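Local coordinates for proline dehydrogenase (PDB 3HAZ), which probably oxidises proline to glutamate in two steps, through an FAD-dependent proline dehydrogenase and an NAD-dependent 1-pyrroline-5-carboxylate dehydrogenase carried on one chain, at residues Q418-M423 with Y443-S448; D195-G200 with L453-R458; G235-L240 with T278-E283. All coordinates share one frame; numbering follows the deposited sequence.

Interaction 1: residues Q418-M423 with Y443-S448; sequences QRLHGM and YAPVGS. With FAD (flavin-adenine dinucleotide), chain C.
The backbone O of Tyr443 takes the N-H of His421 in a short, nearly straight hydrogen bond (2.7 Å between N and O, 169° at the hydrogen). On the other side of Leu420, Tyr443 N donates to Arg419 O at 3.0 Å. Leu420 forms a parallel bridge with Tyr443, pairing adjacent strands of the barrel; helix 425-434 makes the crossover between them. Leu420 CD1 lies 3.9 Å from Tyr443 CB, the side chains crossing at about a right angle. Tyr443 CG lies anti to its carbonyl carbon (chi1 -74°), beside the backbone N, directing the ring to Gln418 and the flavin methyl. At Gln418 the carboxamide meets the ring at its rim: CD lies in the ring plane, 3.4 Å from Tyr443 CE2, while the amide is turned 66° from the ring. Arg341 gives hydrogen bonds to Gln418 OE1 and Tyr443 OH, and Glu416 accepts from Gln418 NE2. FAD C7M is 3.3 Å from Tyr443 CD2. After Leu420 the chain folds back in a type II turn, closed by Met423 N on Leu420 O. Gln418 and Tyr443 have polar ends tied to Arg341 and ring carbons beside a flavin methyl, which probably limits their movement beside the dimethylbenzene end of the isoalloxazine.

Interaction 2: residues D195-G200 with L453-R458; sequences DMLGEG and LAYLVR. With SO4 (sulfate ion), chain K.
Tyr455 reaches from helix 452-463 to Asp195 near the end of strand 193-196, joining a strand of the TIM-type barrel of the proline dehydrogenase domain to the helix that follows its last strand. This is the closely packed half. Leu197 CD1 sits over the centre of the Tyr455 ring, 4.2 Å above its plane, and Leu420 and Pro445 also touch the tyrosine. With CG anti to the backbone N (chi1 179°), the ring extends from the helix far enough for its hydroxyl to donate to Asp195 OD2 at 3.2 Å. The carboxylate receives it on the anti side, tilted from its plane, and the carboxylate and ring planes stand 65° apart.

Toward Glu199 and Arg458 the contact thins and both residues are partly exposed. Ala454 adds little, its CB 4.2 Å from Glu199 OE2. Here a salt bridge does the joining: Arg458 NH2 gives a bent bond to Glu199 OE1 at 2.8 Å, the oxygen tilted from the guanidinium plane. The arginine chain bends at chi2 and chi3, bringing the other end of the guanidinium to a sulfate, probably from the crystallisation liquor, in the neighbourhood of the flavin. The ion would partly balance its charge, and Arg458 NH1 points almost straight at sulfate O3, 3.1 Å away with 170° at the hydrogen.

Interaction 3: residues G235-L240 with T278-E283; sequences GISVKL and TVDAEE. With FAD (flavin-adenine dinucleotide), chain C; SO4 (sulfate ion), chain K.
Ile236 begins the pairing, its carbonyl O accepting Thr278 N at 3.0 Å in a nearly straight bond. A water held by Thr278 OG1 also reaches that carbonyl, but weakly. Next comes Ser237, bridged to Thr278, with its side chain turned to the same face of the sheet. Its OG, placed beside the backbone N, stands 3.4 Å from Asp280 OD1, a weak contact at most; Arg341 bonds to Ser237 OG, the serine's stronger partner, and forms a salt bridge with Asp280 OD1. Val238 takes Thr278 O with its N-H and offers its own O to Asp280 N, at 2.7 Å, carrying the parallel pattern forward.

Lys239 follows with an extended chain that bends only at its last torsion (chi4 56°). That turn brings NZ to Asp280 OD2 in a 2.8 Å salt bridge, with OD2 approached on its anti side, 22° out of the carboxylate plane. A sulfate oxygen, O4, lies 3.4 Å from the same NZ, a weak bond. The shaft of the lysine crosses Glu282 obliquely, CD resting 3.7 Å from Glu282 OE1, which bonds to Ser241. At Leu240 the side chain packs on Val279 CG1, and a water joins the Leu240 N-H to Asp280 O and Glu282 OE2.

Farther along the second segment, Ala281 pairs with the flavin through both backbone groups: its N donates to FAD O4, and its O accepts FAD N3 at 2.6 Å. Cofactor recognition from the C-terminal side of the parallel strands is typical of a TIM-type barrel.

In the fold
All three contacts lie in the proline dehydrogenase domain, with centres 11 to 13 Å apart, and all three reach one curled parallel sheet, interaction 2 joining it to helix 452-463. Along the chain, interaction 3 closes before interaction 1 opens, and interaction 2 spans both, pairing segments with 252 residues between them. Helix 452-463 follows directly on strand 440-448, so interactions 1 and 2 use consecutive elements of the chain. Interactions 2 and 3 meet the same sulfate. Together the three line part of the barrel around the flavin: interactions 1 and 3 touch its dimethyl end and its pyrimidine edge, and interaction 2 ties strand 193-196, which lies between strands 440-448 and 235-238, to helix 452-463.

Interaction 1: residues Q418-M423 with Y443-S448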
loop_
_atom_site.group_PDB
_atom_site.type_symbol
_atom_site.label_atom_id
_atom_site.label_comp_id
_atom_site.label_asym_id
_atom_site.label_seq_id
_atom_site.Cartn_x
_atom_site.Cartn_y
_atom_site.Cartn_z
ATOM N N GLN A 418 -39.704 -12.170 31.771
ATOM C CA GLN A 418 -39.453 -13.610 31.804
ATOM C C GLN A 418 -37.976 -13.929 31.642
ATOM O O GLN A 418 -37.200 -13.125 31.115
ATOM C CB GLN A 418 -40.237 -14.342 30.720
ATOM C CG GLN A 418 -41.716 -14.084 30.718
ATOM C CD GLN A 418 -42.437 -14.962 29.725
ATOM O OE1 GLN A 418 -41.841 -15.419 28.743
ATOM N NE2 GLN A 418 -43.727 -15.213 29.973
ATOM N N ARG A 419 -37.600 -15.117 32.096
ATOM C CA ARG A 419 -36.233 -15.579 31.987
ATOM C C ARG A 419 -36.204 -17.099 31.975
ATOM O O ARG A 419 -37.162 -17.754 32.388
ATOM C CB ARG A 419 -35.415 -15.075 33.170
ATOM C CG ARG A 419 -35.760 -15.766 34.493
ATOM C CD ARG A 419 -34.761 -15.394 35.576
ATOM N NE ARG A 419 -34.893 -16.233 36.758
ATOM C CZ ARG A 419 -34.052 -17.209 37.083
ATOM N NH1 ARG A 419 -34.265 -17.918 38.179
ATOM N NH2 ARG A 419 -33.000 -17.479 36.311
ATOM N N LEU A 420 -35.084 -17.652 31.527
ATOM C CA LEU A 420 -34.885 -19.092 31.523
ATOM C C LEU A 420 -34.045 -19.506 32.728
ATOM O O LEU A 420 -33.023 -18.888 33.028
ATOM C CB LEU A 420 -34.195 -19.521 30.227
ATOM C CG LEU A 420 -34.344 -20.991 29.840
ATOM C CD1 LEU A 420 -35.813 -21.342 29.631
ATOM C CD2 LEU A 420 -33.534 -21.294 28.586
ATOM N N HIS A 421 -34.487 -20.542 33.430
ATOM C CA HIS A 421 -33.729 -21.064 34.558
ATOM C C HIS A 421 -32.253 -21.191 34.158
ATOM O O HIS A 421 -31.934 -21.683 33.079
ATOM C CB HIS A 421 -34.313 -22.409 35.006
ATOM C CG HIS A 421 -33.985 -22.773 36.421
ATOM N ND1 HIS A 421 -34.044 -21.864 37.456
ATOM C CD2 HIS A 421 -33.604 -23.949 36.974
ATOM C CE1 HIS A 421 -33.701 -22.461 38.584
ATOM N NE2 HIS A 421 -33.431 -23.727 38.319
ATOM N N GLY A 422 -31.354 -20.710 35.009
ATOM C CA GLY A 422 -29.935 -20.726 34.696
ATOM C C GLY A 422 -29.429 -19.470 34.000
ATOM O O GLY A 422 -28.245 -19.369 33.668
ATOM N N MET A 423 -30.321 -18.512 33.768
ATOM C CA MET A 423 -29.927 -17.214 33.218
ATOM C C MET A 423 -30.729 -16.090 33.869
ATOM O O MET A 423 -31.852 -16.306 34.315
ATOM C CB MET A 423 -30.144 -17.171 31.705
ATOM C CG MET A 423 -29.468 -18.294 30.923
ATOM S SD MET A 423 -29.741 -18.130 29.144
ATOM C CE MET A 423 -28.744 -16.686 28.788
ATOM N N TYR A 443 -38.874 -19.924 33.554
ATOM C CA TYR A 443 -39.172 -21.168 32.860
ATOM C C TYR A 443 -38.050 -22.165 33.069
ATOM O O TYR A 443 -36.866 -21.804 33.057
ATOM C CB TYR A 443 -39.317 -20.952 31.354
ATOM C CG TYR A 443 -40.586 -20.285 30.882
ATOM C CD1 TYR A 443 -41.649 -21.034 30.394
ATOM C CD2 TYR A 443 -40.696 -18.897 30.862
ATOM C CE1 TYR A 443 -42.805 -20.420 29.924
ATOM C CE2 TYR A 443 -41.842 -18.273 30.387
ATOM C CZ TYR A 443 -42.892 -19.037 29.926
ATOM O OH TYR A 443 -44.030 -18.414 29.464
ATOM N N ALA A 444 -38.433 -23.425 33.229
ATOM C CA ALA A 444 -37.478 -24.521 33.291
ATOM C C ALA A 444 -37.604 -25.380 32.039
ATOM O O ALA A 444 -38.717 -25.688 31.596
ATOM C CB ALA A 444 -37.720 -25.368 34.554
ATOM N N PRO A 445 -36.467 -25.758 31.443
ATOM C CA PRO A 445 -36.534 -26.691 30.316
ATOM C C PRO A 445 -36.975 -28.046 30.845
ATOM O O PRO A 445 -36.388 -28.534 31.816
ATOM C CB PRO A 445 -35.084 -26.757 29.824
ATOM C CG PRO A 445 -34.424 -25.519 30.392
ATOM C CD PRO A 445 -35.093 -25.309 31.709
ATOM N N VAL A 446 -38.005 -28.624 30.237
ATOM C CA VAL A 446 -38.581 -29.873 30.723
ATOM C C VAL A 446 -38.786 -30.830 29.567
ATOM O O VAL A 446 -39.469 -30.487 28.607
ATOM C CB VAL A 446 -39.965 -29.647 31.376
ATOM C CG1 VAL A 446 -40.575 -30.986 31.811
ATOM C CG2 VAL A 446 -39.876 -28.664 32.548
ATOM N N GLY A 447 -38.212 -32.030 29.658
ATOM C CA GLY A 447 -38.494 -33.058 28.673
ATOM C C GLY A 447 -37.679 -34.339 28.733
ATOM O O GLY A 447 -36.975 -34.612 29.701
ATOM N N SER A 448 -37.778 -35.128 27.665
ATOM C CA SER A 448 -37.059 -36.396 27.546
ATOM C C SER A 448 -35.649 -36.237 26.974
ATOM O O SER A 448 -35.369 -35.290 26.235
ATOM C CB SER A 448 -37.855 -37.355 26.663
ATOM O OG SER A 448 -39.114 -37.615 27.245
HETATM P PA FAD C . -29.215 -10.024 24.116
HETATM O O1A FAD C . -27.640 -10.404 24.330
HETATM O O2A FAD C . -29.514 -8.639 24.476
HETATM O O5B FAD C . -29.589 -10.233 22.548
HETATM C C5B FAD C . -29.271 -11.460 21.955
HETATM C C4B FAD C . -29.963 -11.570 20.591
HETATM O O4B FAD C . -30.023 -10.349 19.672
HETATM C C3B FAD C . -30.217 -12.738 19.850
HETATM O O3B FAD C . -30.731 -13.873 20.525
HETATM C C2B FAD C . -30.841 -12.234 18.574
HETATM O O2B FAD C . -32.246 -12.354 18.453
HETATM C C1B FAD C . -30.296 -10.864 18.385
HETATM N N9A FAD C . -29.087 -10.712 17.596
HETATM C C8A FAD C . -27.811 -11.194 17.870
HETATM N N7A FAD C . -26.981 -10.763 16.871
HETATM C C5A FAD C . -27.759 -9.999 15.970
HETATM C C6A FAD C . -27.417 -9.275 14.696
HETATM N N6A FAD C . -26.055 -9.289 14.176
HETATM N N1A FAD C . -28.346 -8.616 14.038
HETATM C C2A FAD C . -29.668 -8.575 14.523
HETATM N N3A FAD C . -29.996 -9.273 15.745
HETATM C C4A FAD C . -29.026 -9.959 16.431
HETATM N N1 FAD C . -36.915 -16.820 20.736
HETATM C C2 FAD C . -37.632 -17.251 19.646
HETATM O O2 FAD C . -37.130 -17.052 18.379
HETATM N N3 FAD C . -38.875 -17.945 19.838
HETATM C C4 FAD C . -39.347 -18.176 21.100
HETATM O O4 FAD C . -40.591 -18.793 21.284
HETATM C C4X FAD C . -38.601 -17.721 22.241
HETATM N N5 FAD C . -39.109 -17.958 23.627
HETATM C C5X FAD C . -38.356 -17.508 24.740
HETATM C C6 FAD C . -38.854 -17.750 26.102
HETATM C C7 FAD C . -38.102 -17.295 27.210
HETATM C C7M FAD C . -38.616 -17.571 28.614
HETATM C C8 FAD C . -36.825 -16.574 27.004
HETATM C C8M FAD C . -35.984 -16.073 28.190
HETATM C C9 FAD C . -36.353 -16.345 25.700
HETATM C C9A FAD C . -37.125 -16.824 24.539
HETATM N N10 FAD C . -36.638 -16.590 23.177
HETATM C C10 FAD C . -37.412 -17.054 22.048
HETATM C "C1'" FAD C . -35.446 -15.728 22.894
HETATM C "C2'" FAD C . -34.084 -16.458 22.778
HETATM O "O2'" FAD C . -34.185 -17.770 23.321
HETATM C "C3'" FAD C . -33.000 -15.607 23.459
HETATM O "O3'" FAD C . -33.085 -15.752 24.872
HETATM C "C4'" FAD C . -33.102 -14.082 23.097
HETATM O "O4'" FAD C . -33.261 -13.756 21.760
HETATM C "C5'" FAD C . -31.973 -13.251 23.763
HETATM O "O5'" FAD C . -32.319 -11.885 23.931
HETATM P P FAD C . -31.658 -11.078 25.220
HETATM O O1P FAD C . -32.300 -9.541 25.301
HETATM O O2P FAD C . -31.892 -11.841 26.452
HETATM O O3P FAD C . -30.039 -11.106 25.004
#

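Interaction 2: residues D195-G200 with L453-R458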
loop_
_atom_site.group_PDB
_atom_site.type_symbol
_atom_site.label_atom_id
_atom_site.label_comp_id
_atom_site.label_asym_id
_atom_site.label_seq_id
_atom_site.Cartn_x
_atom_site.Cartn_y
_atom_site.Cartn_z
ATOM N N ASP A 195 -40.740 -24.788 29.854
ATOM C CA ASP A 195 -40.290 -24.663 28.478
ATOM C C ASP A 195 -40.038 -26.085 27.983
ATOM O O ASP A 195 -38.985 -26.670 28.236
ATOM C CB ASP A 195 -39.015 -23.821 28.416
ATOM C CG ASP A 195 -38.505 -23.620 26.997
ATOM O OD1 ASP A 195 -39.294 -23.784 26.040
ATOM O OD2 ASP A 195 -37.311 -23.284 26.845
ATOM N N MET A 196 -41.026 -26.655 27.305
ATOM C CA MET A 196 -40.944 -28.050 26.890
ATOM C C MET A 196 -39.898 -28.261 25.791
ATOM O O MET A 196 -39.838 -27.514 24.811
ATOM C CB MET A 196 -42.321 -28.551 26.446
ATOM C CG MET A 196 -43.442 -28.253 27.455
ATOM S SD MET A 196 -43.281 -29.154 29.018
ATOM C CE MET A 196 -43.103 -30.823 28.375
ATOM N N LEU A 197 -39.081 -29.295 25.951
ATOM C CA LEU A 197 -37.988 -29.570 25.013
ATOM C C LEU A 197 -38.393 -29.790 23.547
ATOM O O LEU A 197 -37.664 -29.413 22.626
ATOM C CB LEU A 197 -37.190 -30.781 25.493
ATOM C CG LEU A 197 -35.924 -30.487 26.292
ATOM C CD1 LEU A 197 -36.137 -29.314 27.216
ATOM C CD2 LEU A 197 -35.485 -31.730 27.064
ATOM N N GLY A 198 -39.541 -30.411 23.328
ATOM C CA GLY A 198 -39.886 -30.879 21.994
ATOM C C GLY A 198 -39.920 -29.861 20.866
ATOM O O GLY A 198 -40.365 -28.724 21.043
ATOM N N GLU A 199 -39.445 -30.282 19.695
ATOM C CA GLU A 199 -39.566 -29.488 18.475
ATOM C C GLU A 199 -39.472 -30.380 17.230
ATOM O O GLU A 199 -38.915 -31.481 17.280
ATOM C CB GLU A 199 -38.476 -28.418 18.416
ATOM C CG GLU A 199 -37.136 -28.938 17.929
ATOM C CD GLU A 199 -36.103 -27.835 17.754
ATOM O OE1 GLU A 199 -36.164 -26.835 18.503
ATOM O OE2 GLU A 199 -35.229 -27.971 16.870
ATOM N N GLY A 200 -40.028 -29.902 16.124
ATOM C CA GLY A 200 -39.919 -30.581 14.842
ATOM C C GLY A 200 -40.170 -32.079 14.852
ATOM O O GLY A 200 -39.248 -32.876 14.697
ATOM N N LEU A 453 -30.575 -32.969 22.785
ATOM C CA LEU A 453 -29.531 -32.512 21.853
ATOM C C LEU A 453 -29.967 -31.332 20.987
ATOM O O LEU A 453 -29.278 -30.317 20.916
ATOM C CB LEU A 453 -29.081 -33.653 20.942
ATOM C CG LEU A 453 -27.884 -34.540 21.288
ATOM C CD1 LEU A 453 -27.508 -35.383 20.054
ATOM C CD2 LEU A 453 -26.698 -33.730 21.768
ATOM N N ALA A 454 -31.108 -31.483 20.319
ATOM C CA ALA A 454 -31.643 -30.428 19.465
ATOM C C ALA A 454 -31.786 -29.114 20.229
ATOM O O ALA A 454 -31.504 -28.039 19.698
ATOM C CB ALA A 454 -32.981 -30.853 18.872
ATOM N N TYR A 455 -32.219 -29.211 21.481
ATOM C CA TYR A 455 -32.409 -28.041 22.322
ATOM C C TYR A 455 -31.079 -27.447 22.812
ATOM O O TYR A 455 -30.909 -26.228 22.838
ATOM C CB TYR A 455 -33.290 -28.403 23.519
ATOM C CG TYR A 455 -33.537 -27.265 24.490
ATOM C CD1 TYR A 455 -34.642 -26.431 24.349
ATOM C CD2 TYR A 455 -32.676 -27.035 25.557
ATOM C CE1 TYR A 455 -34.876 -25.390 25.241
ATOM C CE2 TYR A 455 -32.900 -25.999 26.455
ATOM C CZ TYR A 455 -33.999 -25.180 26.293
ATOM O OH TYR A 455 -34.224 -24.154 27.184
ATOM N N LEU A 456 -30.151 -28.308 23.222
ATOM C CA LEU A 456 -28.865 -27.851 23.743
ATOM C C LEU A 456 -28.112 -26.996 22.730
ATOM O O LEU A 456 -27.528 -25.969 23.085
ATOM C CB LEU A 456 -27.995 -29.035 24.158
ATOM C CG LEU A 456 -28.109 -29.461 25.618
ATOM C CD1 LEU A 456 -27.123 -30.575 25.908
ATOM C CD2 LEU A 456 -27.875 -28.269 26.542
ATOM N N VAL A 457 -28.129 -27.440 21.476
ATOM C CA VAL A 457 -27.464 -26.747 20.380
ATOM C C VAL A 457 -27.902 -25.290 20.305
ATOM O O VAL A 457 -27.080 -24.371 20.374
ATOM C CB VAL A 457 -27.790 -27.411 19.030
ATOM C CG1 VAL A 457 -27.298 -26.543 17.874
ATOM C CG2 VAL A 457 -27.189 -28.796 18.963
ATOM N N ARG A 458 -29.206 -25.084 20.157
ATOM C CA ARG A 458 -29.745 -23.738 20.064
ATOM C C ARG A 458 -29.323 -22.920 21.280
ATOM O O ARG A 458 -28.866 -21.785 21.148
ATOM C CB ARG A 458 -31.267 -23.786 19.917
ATOM C CG ARG A 458 -31.871 -22.564 19.260
ATOM C CD ARG A 458 -33.057 -22.928 18.375
ATOM N NE ARG A 458 -33.838 -24.039 18.912
ATOM C CZ ARG A 458 -34.569 -23.970 20.020
ATOM N NH1 ARG A 458 -34.608 -22.847 20.718
ATOM N NH2 ARG A 458 -35.251 -25.028 20.437
HETATM S S SO4 K . -36.500 -21.023 22.589
HETATM O O1 SO4 K . -36.584 -19.994 23.621
HETATM O O2 SO4 K . -35.331 -20.749 21.762
HETATM O O3 SO4 K . -36.360 -22.336 23.217
HETATM O O4 SO4 K . -37.712 -21.001 21.771
#

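Interaction 3: residues G235-L240 with T278-E283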
loop_
_atom_site.group_PDB
_atom_site.type_symbol
_atom_site.label_atom_id
_atom_site.label_comp_id
_atom_site.label_asym_id
_atom_site.label_seq_id
_atom_site.Cartn_x
_atom_site.Cartn_y
_atom_site.Cartn_z
ATOM N N GLY A 235 -47.089 -21.366 33.543
ATOM C CA GLY A 235 -47.303 -21.473 32.116
ATOM C C GLY A 235 -46.628 -22.678 31.488
ATOM O O GLY A 235 -45.763 -23.329 32.083
ATOM N N ILE A 236 -47.041 -22.980 30.268
ATOM C CA ILE A 236 -46.371 -23.986 29.470
ATOM C C ILE A 236 -46.104 -23.407 28.087
ATOM O O ILE A 236 -46.934 -22.670 27.550
ATOM C CB ILE A 236 -47.223 -25.272 29.366
ATOM C CG1 ILE A 236 -46.433 -26.396 28.695
ATOM C CG2 ILE A 236 -48.542 -24.997 28.629
ATOM C CD1 ILE A 236 -47.083 -27.766 28.854
ATOM N N SER A 237 -44.935 -23.721 27.529
ATOM C CA SER A 237 -44.573 -23.304 26.179
ATOM C C SER A 237 -44.684 -24.479 25.225
ATOM O O SER A 237 -44.248 -25.590 25.542
ATOM C CB SER A 237 -43.141 -22.762 26.132
ATOM O OG SER A 237 -43.078 -21.442 26.622
ATOM N N VAL A 238 -45.248 -24.212 24.052
ATOM C CA VAL A 238 -45.545 -25.238 23.063
ATOM C C VAL A 238 -45.038 -24.810 21.690
ATOM O O VAL A 238 -45.082 -23.627 21.358
ATOM C CB VAL A 238 -47.066 -25.481 23.008
ATOM C CG1 VAL A 238 -47.481 -26.057 21.673
ATOM C CG2 VAL A 238 -47.496 -26.377 24.170
ATOM N N LYS A 239 -44.543 -25.770 20.907
ATOM C CA LYS A 239 -44.067 -25.507 19.548
ATOM C C LYS A 239 -44.917 -26.209 18.492
ATOM O O LYS A 239 -45.082 -27.431 18.522
ATOM C CB LYS A 239 -42.609 -25.946 19.390
ATOM C CG LYS A 239 -41.587 -24.938 19.895
ATOM C CD LYS A 239 -40.174 -25.464 19.691
ATOM C CE LYS A 239 -39.132 -24.436 20.114
ATOM N NZ LYS A 239 -39.332 -24.016 21.522
ATOM N N LEU A 240 -45.446 -25.440 17.550
ATOM C CA LEU A 240 -46.265 -26.027 16.489
ATOM C C LEU A 240 -45.520 -27.114 15.721
ATOM O O LEU A 240 -46.125 -28.099 15.320
ATOM C CB LEU A 240 -46.776 -24.952 15.528
ATOM C CG LEU A 240 -47.587 -23.857 16.224
ATOM C CD1 LEU A 240 -48.057 -22.787 15.254
ATOM C CD2 LEU A 240 -48.767 -24.482 16.958
ATOM N N THR A 278 -48.567 -20.689 25.985
ATOM C CA THR A 278 -47.839 -19.878 25.009
ATOM C C THR A 278 -47.334 -20.697 23.825
ATOM O O THR A 278 -46.617 -21.681 24.005
ATOM C CB THR A 278 -46.628 -19.150 25.655
ATOM O OG1 THR A 278 -47.031 -18.536 26.882
ATOM C CG2 THR A 278 -46.076 -18.078 24.714
ATOM N N VAL A 279 -47.725 -20.287 22.620
ATOM C CA VAL A 279 -47.181 -20.861 21.389
ATOM C C VAL A 279 -45.864 -20.173 21.011
ATOM O O VAL A 279 -45.835 -18.977 20.700
ATOM C CB VAL A 279 -48.184 -20.754 20.213
ATOM C CG1 VAL A 279 -47.623 -21.432 18.955
ATOM C CG2 VAL A 279 -49.539 -21.365 20.603
ATOM N N ASP A 280 -44.772 -20.930 21.051
ATOM C CA ASP A 280 -43.452 -20.371 20.755
ATOM C C ASP A 280 -43.385 -19.886 19.312
ATOM O O ASP A 280 -44.155 -20.333 18.452
ATOM C CB ASP A 280 -42.357 -21.417 20.987
ATOM C CG ASP A 280 -42.089 -21.682 22.468
ATOM O OD1 ASP A 280 -42.559 -20.900 23.330
ATOM O OD2 ASP A 280 -41.392 -22.676 22.768
ATOM N N ALA A 281 -42.460 -18.969 19.051
ATOM C CA ALA A 281 -42.205 -18.505 17.694
ATOM C C ALA A 281 -40.962 -19.209 17.166
ATOM O O ALA A 281 -39.959 -19.326 17.873
ATOM C CB ALA A 281 -42.022 -17.003 17.674
ATOM N N GLU A 282 -41.033 -19.683 15.927
ATOM C CA GLU A 282 -39.933 -20.446 15.343
ATOM C C GLU A 282 -39.344 -19.721 14.128
ATOM O O GLU A 282 -39.213 -18.497 14.147
ATOM C CB GLU A 282 -40.402 -21.876 15.027
ATOM C CG GLU A 282 -40.981 -22.556 16.285
ATOM C CD GLU A 282 -41.385 -24.006 16.084
ATOM O OE1 GLU A 282 -40.489 -24.877 16.017
ATOM O OE2 GLU A 282 -42.601 -24.278 16.029
ATOM N N GLU A 283 -38.991 -20.454 13.076
ATOM C CA GLU A 283 -38.318 -19.822 11.935
ATOM C C GLU A 283 -39.229 -18.845 11.198
ATOM O O GLU A 283 -40.458 -18.967 11.232
ATOM C CB GLU A 283 -37.781 -20.873 10.960
ATOM C CG GLU A 283 -36.801 -21.859 11.571
ATOM C CD GLU A 283 -37.490 -23.021 12.287
ATOM O OE1 GLU A 283 -38.728 -22.998 12.450
ATOM O OE2 GLU A 283 -36.787 -23.966 12.684
HETATM P PA FAD C . -29.215 -10.024 24.116
HETATM O O1A FAD C . -27.640 -10.404 24.330
HETATM O O2A FAD C . -29.514 -8.639 24.476
HETATM O O5B FAD C . -29.589 -10.233 22.548
HETATM C C5B FAD C . -29.271 -11.460 21.955
HETATM C C4B FAD C . -29.963 -11.570 20.591
HETATM O O4B FAD C . -30.023 -10.349 19.672
HETATM C C3B FAD C . -30.217 -12.738 19.850
HETATM O O3B FAD C . -30.731 -13.873 20.525
HETATM C C2B FAD C . -30.841 -12.234 18.574
HETATM O O2B FAD C . -32.246 -12.354 18.453
HETATM C C1B FAD C . -30.296 -10.864 18.385
HETATM N N9A FAD C . -29.087 -10.712 17.596
HETATM C C8A FAD C . -27.811 -11.194 17.870
HETATM N N7A FAD C . -26.981 -10.763 16.871
HETATM C C5A FAD C . -27.759 -9.999 15.970
HETATM C C6A FAD C . -27.417 -9.275 14.696
HETATM N N6A FAD C . -26.055 -9.289 14.176
HETATM N N1A FAD C . -28.346 -8.616 14.038
HETATM C C2A FAD C . -29.668 -8.575 14.523
HETATM N N3A FAD C . -29.996 -9.273 15.745
HETATM C C4A FAD C . -29.026 -9.959 16.431
HETATM N N1 FAD C . -36.915 -16.820 20.736
HETATM C C2 FAD C . -37.632 -17.251 19.646
HETATM O O2 FAD C . -37.130 -17.052 18.379
HETATM N N3 FAD C . -38.875 -17.945 19.838
HETATM C C4 FAD C . -39.347 -18.176 21.100
HETATM O O4 FAD C . -40.591 -18.793 21.284
HETATM C C4X FAD C . -38.601 -17.721 22.241
HETATM N N5 FAD C . -39.109 -17.958 23.627
HETATM C C5X FAD C . -38.356 -17.508 24.740
HETATM C C6 FAD C . -38.854 -17.750 26.102
HETATM C C7 FAD C . -38.102 -17.295 27.210
HETATM C C7M FAD C . -38.616 -17.571 28.614
HETATM C C8 FAD C . -36.825 -16.574 27.004
HETATM C C8M FAD C . -35.984 -16.073 28.190
HETATM C C9 FAD C . -36.353 -16.345 25.700
HETATM C C9A FAD C . -37.125 -16.824 24.539
HETATM N N10 FAD C . -36.638 -16.590 23.177
HETATM C C10 FAD C . -37.412 -17.054 22.048
HETATM C "C1'" FAD C . -35.446 -15.728 22.894
HETATM C "C2'" FAD C . -34.084 -16.458 22.778
HETATM O "O2'" FAD C . -34.185 -17.770 23.321
HETATM C "C3'" FAD C . -33.000 -15.607 23.459
HETATM O "O3'" FAD C . -33.085 -15.752 24.872
HETATM C "C4'" FAD C . -33.102 -14.082 23.097
HETATM O "O4'" FAD C . -33.261 -13.756 21.760
HETATM C "C5'" FAD C . -31.973 -13.251 23.763
HETATM O "O5'" FAD C . -32.319 -11.885 23.931
HETATM P P FAD C . -31.658 -11.078 25.220
HETATM O O1P FAD C . -32.300 -9.541 25.301
HETATM O O2P FAD C . -31.892 -11.841 26.452
HETATM O O3P FAD C . -30.039 -11.106 25.004
HETATM S S SO4 K . -36.500 -21.023 22.589
HETATM O O1 SO4 K . -36.584 -19.994 23.621
HETATM O O2 SO4 K . -35.331 -20.749 21.762
HETATM O O3 SO4 K . -36.360 -22.336 23.217
HETATM O O4 SO4 K . -37.712 -21.001 21.771
HETATM O O HOH W 1 -46.167 -19.741 29.265
HETATM O O HOH W 2 -44.358 -22.643 16.783
#